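Local atomic coordinates of ribose 5-phosphate isomerase B (Anaplasma phagocytophilum, PDB entry 4EM8), a protein that probably interconverts ribose 5-phosphate and ribulose 5-phosphate, a sugar-phosphate isomerisation. Residues 87-92 / 107-112. Numbering follows the deposited sequence.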
loop_
_atom_site.group_PDB
_atom_site.type_symbol
_atom_site.label_atom_id
_atom_site.label_comp_id
_atom_site.label_asym_id
_atom_site.label_seq_id
_atom_site.Cartn_x
_atom_site.Cartn_y
_atom_site.Cartn_z
ATOM N N ILE A 87 1.715 -2.810 -12.276
ATOM C CA ILE A 87 2.414 -2.275 -11.133
ATOM C C ILE A 87 2.027 -2.995 -9.867
ATOM O O ILE A 87 0.822 -3.241 -9.577
ATOM C CB ILE A 87 2.110 -0.779 -10.929
ATOM C CG1 ILE A 87 2.515 0.070 -12.151
ATOM C CG2 ILE A 87 2.812 -0.266 -9.677
ATOM C CD1 ILE A 87 3.980 0.006 -12.583
ATOM N N ARG A 88 3.058 -3.295 -9.074
ATOM C CA ARG A 88 2.878 -3.906 -7.769
ATOM C C ARG A 88 3.709 -3.103 -6.797
ATOM O O ARG A 88 4.921 -3.360 -6.639
ATOM C CB ARG A 88 3.287 -5.389 -7.799
ATOM C CG ARG A 88 2.415 -6.200 -8.756
ATOM C CD ARG A 88 2.829 -7.658 -8.871
ATOM N NE ARG A 88 4.176 -7.769 -9.401
ATOM C CZ ARG A 88 4.483 -7.650 -10.692
ATOM N NH1 ARG A 88 3.531 -7.455 -11.585
ATOM N NH2 ARG A 88 5.741 -7.736 -11.088
ATOM N N ALA A 89 3.054 -2.084 -6.211
ATOM C CA ALA A 89 3.706 -1.118 -5.333
ATOM C C ALA A 89 3.581 -1.456 -3.865
ATOM O O ALA A 89 2.530 -1.851 -3.405
ATOM C CB ALA A 89 3.158 0.293 -5.564
ATOM N N ALA A 90 4.628 -1.187 -3.098
ATOM C CA ALA A 90 4.605 -1.384 -1.633
ATOM C C ALA A 90 5.275 -0.192 -0.952
ATOM O O ALA A 90 6.382 0.184 -1.312
ATOM C CB ALA A 90 5.338 -2.671 -1.255
ATOM N N LEU A 91 4.579 0.397 0.021
ATOM C CA LEU A 91 5.167 1.362 0.965
ATOM C C LEU A 91 5.990 0.590 2.000
ATOM O O LEU A 91 5.448 -0.234 2.744
ATOM C CB LEU A 91 4.056 2.161 1.661
ATOM C CG LEU A 91 4.410 3.086 2.834
ATOM C CD1 LEU A 91 5.539 4.003 2.425
ATOM C CD2 LEU A 91 3.164 3.868 3.281
ATOM N N CYS A 92 7.295 0.794 2.017
ATOM C CA CYS A 92 8.127 0.042 2.939
ATOM C C CYS A 92 8.864 1.008 3.830
ATOM O O CYS A 92 9.432 2.009 3.369
ATOM C CB CYS A 92 9.104 -0.834 2.152
ATOM S SG CYS A 92 8.342 -2.024 1.038
ATOM N N ALA A 107 7.255 -7.266 -6.091
ATOM C CA ALA A 107 6.954 -5.814 -6.107
ATOM C C ALA A 107 7.923 -5.115 -7.053
ATOM O O ALA A 107 9.113 -5.423 -7.051
ATOM C CB ALA A 107 7.017 -5.209 -4.710
ATOM N N ASN A 108 7.403 -4.235 -7.916
ATOM C CA ASN A 108 8.248 -3.531 -8.876
ATOM C C ASN A 108 8.305 -2.002 -8.656
ATOM O O ASN A 108 9.065 -1.314 -9.341
ATOM C CB ASN A 108 7.881 -3.920 -10.320
ATOM C CG ASN A 108 6.436 -3.670 -10.660
ATOM O OD1 ASN A 108 5.709 -2.956 -9.940
ATOM N ND2 ASN A 108 5.993 -4.238 -11.804
ATOM N N VAL A 109 7.533 -1.495 -7.691
ATOM C CA VAL A 109 7.557 -0.074 -7.259
ATOM C C VAL A 109 7.637 0.039 -5.726
ATOM O O VAL A 109 6.774 -0.477 -4.969
ATOM C CB VAL A 109 6.326 0.691 -7.779
ATOM C CG1 VAL A 109 6.202 2.112 -7.189
ATOM C CG2 VAL A 109 6.346 0.701 -9.312
ATOM N N LEU A 110 8.682 0.719 -5.272
ATOM C CA LEU A 110 8.907 0.984 -3.858
ATOM C C LEU A 110 8.426 2.400 -3.511
ATOM O O LEU A 110 8.851 3.374 -4.141
ATOM C CB LEU A 110 10.386 0.791 -3.519
ATOM C CG LEU A 110 10.952 1.127 -2.105
ATOM C CD1 LEU A 110 10.159 0.456 -0.989
ATOM C CD2 LEU A 110 12.442 0.769 -2.003
ATOM N N CYS A 111 7.523 2.517 -2.536
ATOM C CA CYS A 111 7.075 3.824 -2.059
ATOM C C CYS A 111 7.660 4.181 -0.686
ATOM O O CYS A 111 7.704 3.333 0.171
ATOM C CB CYS A 111 5.550 3.831 -1.972
ATOM S SG CYS A 111 4.769 3.474 -3.572
ATOM N N PHE A 112 8.069 5.429 -0.486
ATOM C CA PHE A 112 8.546 5.928 0.803
ATOM C C PHE A 112 7.736 7.137 1.261
ATOM O O PHE A 112 7.217 7.873 0.438
ATOM C CB PHE A 112 9.988 6.434 0.699
ATOM C CG PHE A 112 10.989 5.366 0.523
ATOM C CD1 PHE A 112 11.303 4.548 1.579
ATOM C CD2 PHE A 112 11.688 5.230 -0.677
ATOM C CE1 PHE A 112 12.237 3.553 1.436
ATOM C CE2 PHE A 112 12.637 4.251 -0.823
ATOM C CZ PHE A 112 12.923 3.422 0.247
#
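A90 holds the centre of two parallel strands, its N bonded to V109 O (2.9 Å) and its O taking the N-H of C111 in an almost straight bond (178°). The longer bond from C92 N to C111 O (3.2 Å) continues the pairing. Before the strands begin, the side chain of N108 replaces a backbone partner: with CG between the backbone N and the carbonyl carbon (chi1 57°), the amide is brought across to 87-92 and OD1 accepts R88 N at 2.8 Å. R88 O in turn receives N108 N and, weakly, V109 N. The amide nitrogen ND2 lies over one face of the R88 guanidinium, the two planes 39° apart and so not stacked flat; ND2 is itself bonded to N86 O, while R88 NE reaches D106 O. Packing is tight on the face of A89, L91, V109 and C111. There A89 CB meets V109 CB at 3.9 Å, the branch CG2 of V109 lies against I87 CG2 (3.7 Å), and helix 75-81 covers A89, L91 and C111. On the other face, L110 CD1 presses on C92 CB (3.6 Å). R88 and L91 are the partly exposed margins; L91 CD1 comes within 3.2 Å of C111 O, and its side chain nears G74, a predicted substrate-binding residue. The pair forms a beta-alpha-beta unit through helix 95-105, which touches A90 and C92, while helix 119-131 packs on L110. Strand 109-113 bonds on its far side to strand 66-71, leaving 89-91 outermost in this chain's sheet, where A90 packs on I75 of the second subunit.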